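Local atomic coordinates of response regulator receiver domain protein (CheY) (Rhodospirillum rubrum, PDB entry 3HEB), a protein that probably acts as a response regulator receiver in two-component signalling, accepting a phosphoryl group to relay a signal. Residues A[29-34]-A[134-139]; A[17-22]-A[123-128]; A[55-60]-A[84-89]; A[9-14]-A[116-121]. All blocks are in the same frame, centred on the assembly; numbering follows the deposited sequence.

Contact 1: A[29-34]-A[134-139]; sequences VNNEII and LFFSVM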
loop_
_atom_site.group_PDB
_atom_site.type_symbol
_atom_site.label_atom_id
_atom_site.label_comp_id
_atom_site.label_asym_id
_atom_site.label_seq_id
_atom_site.Cartn_x
_atom_site.Cartn_y
_atom_site.Cartn_z
ATOM N N VAL A 29 -5.594 0.877 17.492
ATOM C CA VAL A 29 -4.207 0.486 17.296
ATOM C C VAL A 29 -3.370 0.923 18.485
ATOM O O VAL A 29 -3.250 2.109 18.762
ATOM C CB VAL A 29 -3.616 1.097 15.996
ATOM C CG1 VAL A 29 -2.137 0.762 15.880
ATOM C CG2 VAL A 29 -4.342 0.540 14.793
ATOM N N ASN A 30 -2.782 -0.049 19.176
ATOM C CA ASN A 30 -1.950 0.220 20.349
ATOM C C ASN A 30 -0.454 0.126 20.068
ATOM O O ASN A 30 0.363 0.274 20.980
ATOM C CB ASN A 30 -2.302 -0.757 21.468
ATOM C CG ASN A 30 -3.733 -0.618 21.932
ATOM O OD1 ASN A 30 -4.307 -1.560 22.481
ATOM N ND2 ASN A 30 -4.319 0.559 21.728
ATOM N N ASN A 31 -0.088 -0.118 18.813
ATOM C CA ASN A 31 1.316 -0.240 18.438
ATOM C C ASN A 31 2.176 0.961 18.833
ATOM O O ASN A 31 1.710 2.102 18.880
ATOM C CB ASN A 31 1.455 -0.472 16.927
ATOM C CG ASN A 31 0.806 -1.765 16.475
ATOM O OD1 ASN A 31 -0.420 -1.894 16.482
ATOM N ND2 ASN A 31 1.629 -2.740 16.089
ATOM N N GLU A 32 3.442 0.682 19.127
ATOM C CA GLU A 32 4.385 1.724 19.489
ATOM C C GLU A 32 4.509 2.669 18.301
ATOM O O GLU A 32 4.598 2.231 17.153
ATOM C CB GLU A 32 5.754 1.113 19.797
ATOM C CG GLU A 32 6.231 0.111 18.731
ATOM C CD GLU A 32 5.894 -1.355 19.062
ATOM O OE1 GLU A 32 6.648 -1.968 19.863
ATOM O OE2 GLU A 32 4.884 -1.888 18.530
ATOM N N ILE A 33 4.494 3.967 18.582
ATOM C CA ILE A 33 4.637 4.971 17.546
ATOM C C ILE A 33 5.794 5.854 17.950
ATOM O O ILE A 33 5.755 6.474 19.014
ATOM C CB ILE A 33 3.403 5.872 17.435
ATOM C CG1 ILE A 33 2.233 5.094 16.838
ATOM C CG2 ILE A 33 3.734 7.090 16.578
ATOM C CD1 ILE A 33 0.919 5.844 16.907
ATOM N N ILE A 34 6.831 5.893 17.119
ATOM C CA ILE A 34 7.977 6.743 17.395
ATOM C C ILE A 34 7.899 7.883 16.374
ATOM O O ILE A 34 7.917 7.656 15.158
ATOM C CB ILE A 34 9.311 5.954 17.301
ATOM C CG1 ILE A 34 10.479 6.876 17.641
ATOM C CG2 ILE A 34 9.493 5.366 15.930
ATOM C CD1 ILE A 34 11.775 6.151 17.865
ATOM N N LEU A 134 -7.355 1.323 10.908
ATOM C CA LEU A 134 -8.132 0.101 10.764
ATOM C C LEU A 134 -7.513 -0.816 9.719
ATOM O O LEU A 134 -7.411 -2.017 9.931
ATOM C CB LEU A 134 -9.575 0.430 10.369
ATOM C CG LEU A 134 -10.397 1.042 11.504
ATOM C CD1 LEU A 134 -11.757 1.493 10.997
ATOM C CD2 LEU A 134 -10.539 -0.001 12.619
ATOM N N PHE A 135 -7.106 -0.240 8.592
ATOM C CA PHE A 135 -6.492 -0.994 7.502
ATOM C C PHE A 135 -5.163 -1.589 7.953
ATOM O O PHE A 135 -4.846 -2.733 7.644
ATOM C CB PHE A 135 -6.254 -0.074 6.309
ATOM C CG PHE A 135 -5.913 -0.801 5.051
ATOM C CD1 PHE A 135 -6.818 -1.698 4.483
ATOM C CD2 PHE A 135 -4.697 -0.579 4.416
ATOM C CE1 PHE A 135 -6.510 -2.363 3.294
ATOM C CE2 PHE A 135 -4.379 -1.235 3.233
ATOM C CZ PHE A 135 -5.284 -2.129 2.668
ATOM N N PHE A 136 -4.390 -0.793 8.676
ATOM C CA PHE A 136 -3.106 -1.220 9.199
ATOM C C PHE A 136 -3.276 -2.530 9.970
ATOM O O PHE A 136 -2.504 -3.472 9.813
ATOM C CB PHE A 136 -2.561 -0.145 10.147
ATOM C CG PHE A 136 -1.386 -0.599 10.966
ATOM C CD1 PHE A 136 -0.102 -0.612 10.421
ATOM C CD2 PHE A 136 -1.565 -1.039 12.282
ATOM C CE1 PHE A 136 0.983 -1.056 11.167
ATOM C CE2 PHE A 136 -0.481 -1.486 13.040
ATOM C CZ PHE A 136 0.796 -1.494 12.477
ATOM N N SER A 137 -4.303 -2.586 10.805
ATOM C CA SER A 137 -4.543 -3.769 11.616
ATOM C C SER A 137 -5.042 -4.946 10.794
ATOM O O SER A 137 -5.146 -6.061 11.305
ATOM C CB SER A 137 -5.549 -3.443 12.718
ATOM O OG SER A 137 -6.822 -3.190 12.158
ATOM N N VAL A 138 -5.336 -4.698 9.523
ATOM C CA VAL A 138 -5.833 -5.737 8.624
ATOM C C VAL A 138 -4.747 -6.276 7.681
ATOM O O VAL A 138 -4.819 -7.423 7.228
ATOM C CB VAL A 138 -7.013 -5.183 7.782
ATOM C CG1 VAL A 138 -7.154 -5.952 6.484
ATOM C CG2 VAL A 138 -8.305 -5.254 8.586
HETATM N N MSE A 139 -3.744 -5.447 7.399
HETATM C CA MSE A 139 -2.652 -5.801 6.493
HETATM C C MSE A 139 -1.483 -6.495 7.177
HETATM O O MSE A 139 -1.362 -6.468 8.402
HETATM C CB MSE A 139 -2.127 -4.539 5.776
HETATM C CG MSE A 139 -1.416 -3.524 6.665
HETATM SE SE MSE A 139 -0.948 -1.983 5.804
HETATM C CE MSE A 139 0.686 -2.386 5.307
#
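Val29 and Asn31 meet the ring of Phe136 in a buried contact, mostly apolar with one amide at a ring edge, near the N-terminal ends of the sheet strands of a CheY-like receiver domain, a parallel sheet flanked by helices. The first two belong to the connection between helix 14-26 and strand 33-36; the phenylalanine comes from the C-terminal part of helix 122-136. Together the two segments bury 153 Å². The ring reaches across because CG of Phe136 stands anti to its own backbone N (chi1 168°), which aims the aromatic group from the helix toward the loop before strand 33-36. The side chains of Val29 and Phe136 cross at about a right angle, the valine methyls meeting the ring obliquely. Val29 CG1 is 4.0 Å from Phe136 CE2 and Val29 CG2 4.1 Å from Phe136 CD2, so both methyls approach the same side of the ring, at its CD2-CE2 bond. The side chains of Asn31 and Phe136 come from opposite directions, the amide plane turned 90° from the ring plane. Asn31 ND2 lies in the plane of the ring at the edge, 3.9 Å from Phe136 CZ, and donates a hydrogen bond to the carbonyl O of Val5, which fixes the amide. The loop itself is gripped by Arg25, whose NH1 bonds to the carbonyl oxygens of Val29 and Asn31. One residue before Phe136 the helix faces the second subunit, where Phe135 stacks on Phe135 of that chain. Near the plane of the Phe136 ring, Asn31 OD1 approaches the edge 3.5 Å from CE2.

Contact 2: A[17-22]-A[123-128]; sequences ARLIEK and ENFANA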
loop_
_atom_site.group_PDB
_atom_site.type_symbol
_atom_site.label_atom_id
_atom_site.label_comp_id
_atom_site.label_asym_id
_atom_site.label_seq_id
_atom_site.Cartn_x
_atom_site.Cartn_y
_atom_site.Cartn_z
ATOM N N ALA A 17 0.542 16.000 13.653
ATOM C CA ALA A 17 1.162 14.886 14.349
ATOM C C ALA A 17 0.294 14.406 15.504
ATOM O O ALA A 17 0.174 13.208 15.729
ATOM C CB ALA A 17 2.540 15.283 14.862
ATOM N N ARG A 18 -0.314 15.337 16.233
ATOM C CA ARG A 18 -1.158 14.970 17.361
ATOM C C ARG A 18 -2.518 14.459 16.894
ATOM O O ARG A 18 -3.155 13.669 17.581
ATOM C CB ARG A 18 -1.314 16.158 18.322
ATOM C CG ARG A 18 -0.026 16.516 19.084
ATOM C CD ARG A 18 -0.226 17.729 20.002
ATOM N NE ARG A 18 1.027 18.187 20.607
ATOM C CZ ARG A 18 1.749 17.476 21.468
ATOM N NH1 ARG A 18 1.348 16.267 21.836
ATOM N NH2 ARG A 18 2.878 17.967 21.959
ATOM N N LEU A 19 -2.960 14.898 15.720
ATOM C CA LEU A 19 -4.236 14.429 15.182
ATOM C C LEU A 19 -4.092 12.999 14.643
ATOM O O LEU A 19 -4.974 12.156 14.829
ATOM C CB LEU A 19 -4.706 15.343 14.050
ATOM C CG LEU A 19 -5.907 14.803 13.270
ATOM C CD1 LEU A 19 -7.141 14.817 14.160
ATOM C CD2 LEU A 19 -6.134 15.656 12.037
ATOM N N ILE A 20 -2.970 12.744 13.976
ATOM C CA ILE A 20 -2.671 11.442 13.400
ATOM C C ILE A 20 -2.561 10.397 14.502
ATOM O O ILE A 20 -3.169 9.331 14.433
ATOM C CB ILE A 20 -1.327 11.490 12.632
ATOM C CG1 ILE A 20 -1.440 12.438 11.433
ATOM C CG2 ILE A 20 -0.941 10.100 12.158
ATOM C CD1 ILE A 20 -0.119 12.710 10.732
ATOM N N GLU A 21 -1.791 10.727 15.532
ATOM C CA GLU A 21 -1.560 9.834 16.647
ATOM C C GLU A 21 -2.814 9.439 17.408
ATOM O O GLU A 21 -3.002 8.270 17.720
ATOM C CB GLU A 21 -0.578 10.473 17.624
ATOM C CG GLU A 21 -0.257 9.625 18.850
ATOM C CD GLU A 21 0.227 10.454 20.049
ATOM O OE1 GLU A 21 1.034 11.405 19.867
ATOM O OE2 GLU A 21 -0.200 10.146 21.186
ATOM N N LYS A 22 -3.675 10.399 17.720
ATOM C CA LYS A 22 -4.865 10.063 18.484
ATOM C C LYS A 22 -5.894 9.323 17.666
ATOM O O LYS A 22 -6.681 8.554 18.205
ATOM C CB LYS A 22 -5.496 11.313 19.104
ATOM C CG LYS A 22 -6.056 12.315 18.120
ATOM C CD LYS A 22 -6.596 13.548 18.845
ATOM C CE LYS A 22 -7.567 13.154 19.953
ATOM N NZ LYS A 22 -8.594 12.193 19.455
ATOM N N GLU A 123 -12.160 17.091 10.110
ATOM C CA GLU A 123 -12.894 15.881 10.459
ATOM C C GLU A 123 -12.640 14.774 9.430
ATOM O O GLU A 123 -12.448 13.615 9.793
ATOM C CB GLU A 123 -14.396 16.178 10.555
ATOM C CG GLU A 123 -14.732 17.413 11.386
ATOM C CD GLU A 123 -16.176 17.427 11.881
ATOM O OE1 GLU A 123 -16.587 18.426 12.518
ATOM O OE2 GLU A 123 -16.898 16.434 11.644
ATOM N N ASN A 124 -12.652 15.120 8.149
ATOM C CA ASN A 124 -12.397 14.113 7.124
ATOM C C ASN A 124 -10.977 13.630 7.314
ATOM O O ASN A 124 -10.672 12.455 7.108
ATOM C CB ASN A 124 -12.556 14.695 5.723
ATOM C CG ASN A 124 -13.972 15.142 5.444
ATOM O OD1 ASN A 124 -14.920 14.644 6.053
ATOM N ND2 ASN A 124 -14.127 16.073 4.509
ATOM N N PHE A 125 -10.113 14.551 7.720
ATOM C CA PHE A 125 -8.716 14.240 7.954
ATOM C C PHE A 125 -8.605 13.219 9.092
ATOM O O PHE A 125 -7.943 12.196 8.960
ATOM C CB PHE A 125 -7.971 15.534 8.313
ATOM C CG PHE A 125 -6.482 15.376 8.453
ATOM C CD1 PHE A 125 -5.856 14.158 8.208
ATOM C CD2 PHE A 125 -5.699 16.464 8.814
ATOM C CE1 PHE A 125 -4.485 14.021 8.345
ATOM C CE2 PHE A 125 -4.319 16.333 8.952
ATOM C CZ PHE A 125 -3.711 15.107 8.706
ATOM N N ALA A 126 -9.273 13.500 10.207
ATOM C CA ALA A 126 -9.246 12.615 11.373
ATOM C C ALA A 126 -9.835 11.248 11.036
ATOM O O ALA A 126 -9.270 10.214 11.396
ATOM C CB ALA A 126 -10.014 13.255 12.527
ATOM N N ASN A 127 -10.973 11.252 10.353
ATOM C CA ASN A 127 -11.624 10.012 9.960
ATOM C C ASN A 127 -10.735 9.175 9.041
ATOM O O ASN A 127 -10.694 7.948 9.162
ATOM C CB ASN A 127 -12.928 10.294 9.225
ATOM C CG ASN A 127 -13.356 9.120 8.376
ATOM O OD1 ASN A 127 -13.858 8.116 8.888
ATOM N ND2 ASN A 127 -13.123 9.222 7.066
ATOM N N ALA A 128 -10.037 9.833 8.118
ATOM C CA ALA A 128 -9.171 9.127 7.191
ATOM C C ALA A 128 -8.041 8.402 7.921
ATOM O O ALA A 128 -7.669 7.294 7.541
ATOM C CB ALA A 128 -8.605 10.093 6.165
#
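Leu19 lays one methyl over the face of the Phe125 ring, the central touch of this helix-helix contact. CD2 of Leu19 is 3.6 Å from the centroid of the Phe125 ring and 23° off its normal, which meets the geometry of a CH-pi contact; the offset is toward the rim, where CD2 comes within 3.4 Å of Phe125 CD2. The other leucine methyl takes a different partner: Leu19 CD1 sits 3.7 Å from Ala126 CB. This fork depends on the leucine CG lying anti to the backbone N (chi1 170°), which carries both branches toward helix 122-136. Ile20 adds a looser touch, its CG1 4.4 Å from Phe125 CZ. Replacing Phe125 with an alanine would probably strip Leu19 CD2 of the surface it rests on and open a gap between the helices, with His16 losing its edge-to-face partner. The axes of the segments 17-22 and 123-128 approach to 9.3 Å with a crossing angle of -44°, and Leu19 and Ala126 have the closest CA atoms, 6.5 Å apart. Around this pair, Leu19 also packs on Tyr122 and Ile129 of helix 122-136, Ile20 reaches Met9 of strand 6-10, and Phe125 covers Lys118 and Pro119 just after strand 114-117, so the helices are packed together on one face of the receiver-domain sheet.

Contact 3: A[55-60]-A[84-89]; sequences VSAGRA and NPHTRR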
loop_
_atom_site.group_PDB
_atom_site.type_symbol
_atom_site.label_atom_id
_atom_site.label_comp_id
_atom_site.label_asym_id
_atom_site.label_seq_id
_atom_site.Cartn_x
_atom_site.Cartn_y
_atom_site.Cartn_z
ATOM N N VAL A 55 20.578 -0.980 11.525
ATOM C CA VAL A 55 19.738 -0.879 12.711
ATOM C C VAL A 55 18.318 -1.323 12.377
ATOM O O VAL A 55 17.593 -1.809 13.243
ATOM C CB VAL A 55 19.671 0.568 13.225
ATOM C CG1 VAL A 55 20.948 0.920 13.970
ATOM C CG2 VAL A 55 19.465 1.513 12.052
ATOM N N SER A 56 17.935 -1.158 11.113
ATOM C CA SER A 56 16.603 -1.526 10.644
ATOM C C SER A 56 16.446 -2.994 10.249
ATOM O O SER A 56 15.320 -3.473 10.100
ATOM C CB SER A 56 16.196 -0.648 9.448
ATOM O OG SER A 56 15.842 0.667 9.845
ATOM N N ALA A 57 17.565 -3.696 10.064
ATOM C CA ALA A 57 17.551 -5.109 9.685
ATOM C C ALA A 57 16.648 -5.981 10.560
ATOM O O ALA A 57 16.832 -6.079 11.783
ATOM C CB ALA A 57 18.963 -5.655 9.714
ATOM N N GLY A 58 15.670 -6.622 9.934
ATOM C CA GLY A 58 14.762 -7.485 10.675
ATOM C C GLY A 58 13.635 -6.766 11.396
ATOM O O GLY A 58 12.856 -7.390 12.122
ATOM N N ARG A 59 13.543 -5.455 11.214
ATOM C CA ARG A 59 12.485 -4.695 11.857
ATOM C C ARG A 59 11.188 -4.761 11.064
ATOM O O ARG A 59 11.188 -4.842 9.827
ATOM C CB ARG A 59 12.871 -3.227 12.005
ATOM C CG ARG A 59 13.804 -2.901 13.150
ATOM C CD ARG A 59 14.114 -1.405 13.121
ATOM N NE ARG A 59 14.869 -0.951 14.283
ATOM C CZ ARG A 59 15.359 0.278 14.417
ATOM N NH1 ARG A 59 15.177 1.181 13.452
ATOM N NH2 ARG A 59 16.021 0.609 15.523
ATOM N N ALA A 60 10.082 -4.723 11.792
ATOM C CA ALA A 60 8.768 -4.740 11.183
ATOM C C ALA A 60 8.231 -3.361 11.510
ATOM O O ALA A 60 7.827 -3.107 12.640
ATOM C CB ALA A 60 7.898 -5.828 11.812
ATOM N N ASN A 84 17.793 0.938 0.129
ATOM C CA ASN A 84 18.593 0.167 1.071
ATOM C C ASN A 84 17.914 -1.131 1.526
ATOM O O ASN A 84 16.763 -1.131 1.956
ATOM C CB ASN A 84 18.922 1.043 2.281
ATOM C CG ASN A 84 19.463 0.248 3.462
ATOM O OD1 ASN A 84 18.733 -0.504 4.105
ATOM N ND2 ASN A 84 20.750 0.416 3.752
ATOM N N PRO A 85 18.636 -2.259 1.445
ATOM C CA PRO A 85 18.190 -3.608 1.818
ATOM C C PRO A 85 17.445 -3.807 3.139
ATOM O O PRO A 85 16.484 -4.584 3.196
ATOM C CB PRO A 85 19.485 -4.413 1.783
ATOM C CG PRO A 85 20.233 -3.763 0.657
ATOM C CD PRO A 85 20.021 -2.292 0.938
ATOM N N HIS A 86 17.876 -3.133 4.204
ATOM C CA HIS A 86 17.234 -3.329 5.503
ATOM C C HIS A 86 16.073 -2.399 5.838
ATOM O O HIS A 86 15.622 -2.372 6.983
ATOM C CB HIS A 86 18.275 -3.256 6.632
ATOM C CG HIS A 86 19.519 -4.038 6.356
ATOM N ND1 HIS A 86 20.648 -3.478 5.810
ATOM C CD2 HIS A 86 19.804 -5.360 6.528
ATOM C CE1 HIS A 86 21.579 -4.407 5.650
ATOM N NE2 HIS A 86 21.081 -5.556 6.083
ATOM N N THR A 87 15.581 -1.651 4.854
ATOM C CA THR A 87 14.469 -0.733 5.090
ATOM C C THR A 87 13.460 -0.704 3.950
ATOM O O THR A 87 12.317 -0.300 4.138
ATOM C CB THR A 87 14.959 0.711 5.295
ATOM O OG1 THR A 87 15.680 1.136 4.129
ATOM C CG2 THR A 87 15.847 0.815 6.519
ATOM N N ARG A 88 13.883 -1.127 2.767
ATOM C CA ARG A 88 13.002 -1.103 1.607
ATOM C C ARG A 88 11.740 -1.942 1.717
ATOM O O ARG A 88 10.702 -1.570 1.180
ATOM C CB ARG A 88 13.774 -1.513 0.350
ATOM C CG ARG A 88 14.341 -2.920 0.377
ATOM C CD ARG A 88 15.130 -3.169 -0.889
ATOM N NE ARG A 88 15.824 -4.449 -0.874
ATOM C CZ ARG A 88 16.741 -4.799 -1.769
ATOM N NH1 ARG A 88 17.060 -3.963 -2.748
ATOM N NH2 ARG A 88 17.361 -5.968 -1.668
ATOM N N ARG A 89 11.822 -3.070 2.407
ATOM C CA ARG A 89 10.661 -3.936 2.546
ATOM C C ARG A 89 9.618 -3.304 3.464
ATOM O O ARG A 89 8.490 -3.785 3.559
ATOM C CB ARG A 89 11.084 -5.298 3.087
ATOM C CG ARG A 89 10.013 -6.365 2.970
ATOM C CD ARG A 89 10.525 -7.692 3.489
ATOM N NE ARG A 89 11.556 -8.257 2.623
ATOM C CZ ARG A 89 12.398 -9.210 3.005
ATOM N NH1 ARG A 89 12.332 -9.695 4.235
ATOM N NH2 ARG A 89 13.298 -9.685 2.162
#
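A type II beta turn, Ser56 to Arg59, packs through Ser56 and Ala57 against His86, which closes the Asx turn begun by Asn84, and Thr87 after it. Both segments are loops leading into neighbouring strands of the receiver fold: residues 55-60 run into strand 61-65, and the loop 84-89 precedes strand 92-96. They therefore lie at the end of the sheet away from the phosphorylation site predicted at Asp66. The backbones come close, with the CA atoms of Ala57 and His86 4.6 Å apart. His86 bears the largest share of the contact: its CD2 lies 3.3 Å from Ala57 CB, which meets the imidazole obliquely. With CG anti to the carbonyl carbon (chi1 -46°), the ring is carried alongside the turn. A glycine in place of His86 would probably leave the Ala57 methyl without the ring it touches and open a gap beside the turn. Ser56 CB faces two neighbours on one side, 3.1 Å from His86 O and 3.3 Å from Thr87 CG2. The hydroxyls of this pair find partners outside the two loops: Ser56 OG bonds Leu46 O and Thr87 OG1 bonds Val81 O, which ties each loop to the helix before it. The His86 backbone is itself held by Asn84 OD1, which accepts from His86 N at 2.8 Å with the donor 38° out of the carbonyl plane. Gly58, at phi 81°, takes the third position of the beta turn, which is closed by the bond from Arg59 N to Ser56 O, 2.9 Å long.

Contact 4: A[9-14]-A[116-121]; sequences MIEDDL and ITKPVN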
loop_
_atom_site.group_PDB
_atom_site.type_symbol
_atom_site.label_atom_id
_atom_site.label_comp_id
_atom_site.label_asym_id
_atom_site.label_seq_id
_atom_site.Cartn_x
_atom_site.Cartn_y
_atom_site.Cartn_z
HETATM N N MSE A 9 6.232 7.690 12.635
HETATM C CA MSE A 9 5.569 8.872 12.092
HETATM C C MSE A 9 6.549 10.021 11.843
HETATM O O MSE A 9 7.155 10.550 12.778
HETATM C CB MSE A 9 4.446 9.322 13.039
HETATM C CG MSE A 9 3.701 10.583 12.611
HETATM SE SE MSE A 9 2.238 10.924 13.639
HETATM C CE MSE A 9 3.013 11.258 15.203
ATOM N N ILE A 10 6.712 10.380 10.572
ATOM C CA ILE A 10 7.597 11.476 10.178
ATOM C C ILE A 10 6.722 12.668 9.756
ATOM O O ILE A 10 6.298 12.794 8.601
ATOM C CB ILE A 10 8.527 11.049 9.015
ATOM C CG1 ILE A 10 9.296 9.777 9.407
ATOM C CG2 ILE A 10 9.505 12.185 8.682
ATOM C CD1 ILE A 10 10.127 9.179 8.274
ATOM N N GLU A 11 6.447 13.535 10.718
ATOM C CA GLU A 11 5.599 14.694 10.500
ATOM C C GLU A 11 6.155 15.848 11.326
ATOM O O GLU A 11 6.508 15.661 12.486
ATOM C CB GLU A 11 4.172 14.346 10.944
ATOM C CG GLU A 11 3.192 15.505 10.929
ATOM C CD GLU A 11 2.914 16.022 9.537
ATOM O OE1 GLU A 11 2.270 15.297 8.750
ATOM O OE2 GLU A 11 3.346 17.152 9.229
ATOM N N ASP A 12 6.240 17.033 10.728
ATOM C CA ASP A 12 6.773 18.215 11.414
ATOM C C ASP A 12 5.674 19.124 11.945
ATOM O O ASP A 12 5.916 19.911 12.860
ATOM C CB ASP A 12 7.651 19.025 10.469
ATOM C CG ASP A 12 6.856 19.647 9.349
ATOM O OD1 ASP A 12 6.032 18.924 8.739
ATOM O OD2 ASP A 12 7.056 20.851 9.078
ATOM N N ASP A 13 4.484 19.044 11.352
ATOM C CA ASP A 13 3.368 19.858 11.806
ATOM C C ASP A 13 2.885 19.207 13.082
ATOM O O ASP A 13 2.334 18.110 13.058
ATOM C CB ASP A 13 2.235 19.881 10.778
ATOM C CG ASP A 13 1.113 20.835 11.169
ATOM O OD1 ASP A 13 0.649 21.599 10.304
ATOM O OD2 ASP A 13 0.690 20.821 12.341
ATOM N N LEU A 14 3.102 19.883 14.202
ATOM C CA LEU A 14 2.717 19.345 15.490
ATOM C C LEU A 14 1.223 19.174 15.622
ATOM O O LEU A 14 0.746 18.317 16.370
ATOM C CB LEU A 14 3.255 20.238 16.602
ATOM C CG LEU A 14 4.784 20.224 16.664
ATOM C CD1 LEU A 14 5.248 21.092 17.832
ATOM C CD2 LEU A 14 5.276 18.788 16.840
ATOM N N ILE A 116 -1.475 9.127 0.426
ATOM C CA ILE A 116 -2.722 9.694 0.907
ATOM C C ILE A 116 -2.581 11.196 1.000
ATOM O O ILE A 116 -1.701 11.695 1.698
ATOM C CB ILE A 116 -3.080 9.186 2.313
ATOM C CG1 ILE A 116 -3.258 7.666 2.292
ATOM C CG2 ILE A 116 -4.354 9.881 2.809
ATOM C CD1 ILE A 116 -3.563 7.056 3.658
ATOM N N THR A 117 -3.429 11.915 0.276
ATOM C CA THR A 117 -3.403 13.367 0.329
ATOM C C THR A 117 -4.194 13.730 1.584
ATOM O O THR A 117 -5.328 13.267 1.771
ATOM C CB THR A 117 -4.089 13.996 -0.906
ATOM O OG1 THR A 117 -3.298 13.748 -2.074
ATOM C CG2 THR A 117 -4.255 15.502 -0.711
ATOM N N LYS A 118 -3.591 14.537 2.454
ATOM C CA LYS A 118 -4.254 14.946 3.683
ATOM C C LYS A 118 -5.571 15.623 3.346
ATOM O O LYS A 118 -5.593 16.574 2.571
ATOM C CB LYS A 118 -3.385 15.934 4.466
ATOM C CG LYS A 118 -2.106 15.356 5.040
ATOM C CD LYS A 118 -1.377 16.408 5.846
ATOM C CE LYS A 118 -0.102 15.843 6.427
ATOM N NZ LYS A 118 0.660 16.855 7.216
ATOM N N PRO A 119 -6.693 15.123 3.894
ATOM C CA PRO A 119 -7.961 15.789 3.577
ATOM C C PRO A 119 -7.912 17.198 4.173
ATOM O O PRO A 119 -7.349 17.407 5.255
ATOM C CB PRO A 119 -9.005 14.902 4.257
ATOM C CG PRO A 119 -8.369 13.523 4.218
ATOM C CD PRO A 119 -6.920 13.832 4.573
ATOM N N VAL A 120 -8.479 18.164 3.458
ATOM C CA VAL A 120 -8.490 19.541 3.925
ATOM C C VAL A 120 -9.341 19.650 5.173
ATOM O O VAL A 120 -8.900 20.196 6.181
ATOM C CB VAL A 120 -9.050 20.493 2.858
ATOM C CG1 VAL A 120 -9.205 21.882 3.443
ATOM C CG2 VAL A 120 -8.117 20.530 1.647
ATOM N N ASN A 121 -10.560 19.125 5.102
ATOM C CA ASN A 121 -11.469 19.168 6.238
ATOM C C ASN A 121 -10.902 18.367 7.416
ATOM O O ASN A 121 -10.635 17.167 7.291
ATOM C CB ASN A 121 -12.830 18.608 5.852
ATOM C CG ASN A 121 -13.882 18.905 6.895
ATOM O OD1 ASN A 121 -13.655 18.717 8.084
ATOM N ND2 ASN A 121 -15.040 19.369 6.458
#
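Lys118 and Glu11, the two residues with the most surface buried here (39 and 31 Å²), join in a salt bridge, Lys118 NZ donating to Glu11 OE1 at 2.7 Å. The ammonium comes to the syn side of OE1 but 34° out of the carboxylate plane, while CE of Lys118 lies 3.4 Å from the same Glu11 OE1. Their CA atoms are 12.0 Å apart, and the lysine covers most of that span: beyond CG its chain is fully extended, with chi2 to chi4 all near 180°. Glu11 instead bends at chi2 (66°), which turns its carboxylate toward the incoming amine. Strands 6-10 and 114-117 lie on either side of the pair 61-65 and 92-96, so the bridge passes over the C-terminal edge of the parallel sheet, where receiver domains keep their phosphorylation site. Asp66, the predicted phosphoacceptor, is close by: its OD2 makes a long, weak ion pair with Lys118 NZ and lies near Glu11 OE2 and Asp12 OD1. That acidic cluster with a lysine following the last strand is consistent with the family's active site, which generally works with magnesium. Lys118 NZ also hydrogen-bonds His16 ND1, and a phosphate ion, probably from the crystallisation liquor, lies about 5 Å from the lysine side chain. The second oxygen of Glu11 is used too: OE2 offers its anti lone pair to Asp13 N at 3.1 Å.

Contacts 1, 2 and 4 cross along the chain, their segments alternating, and each pairs an early part of the receiver domain with a late one. Contacts 2 and 4 touch, centres about 8 Å apart: strand 6-10 leads into helix 14-26 and strand 114-117 into helix 122-136, and the helix pair packs next to the Glu11-Lys118 bridge beside the predicted phosphorylation site. Contact 1 shares helix 122-136 with contact 2, about 14 Å away between centres, and reaches contact 4 through adjoining strands 33-36 and 6-10, Ile34 O to Met9 N being 3.0 Å. Contact 3 is nested inside all these loops and lies across the chain's centre from contacts 2 and 4, whose centres are about 27 and 24 Å from its own.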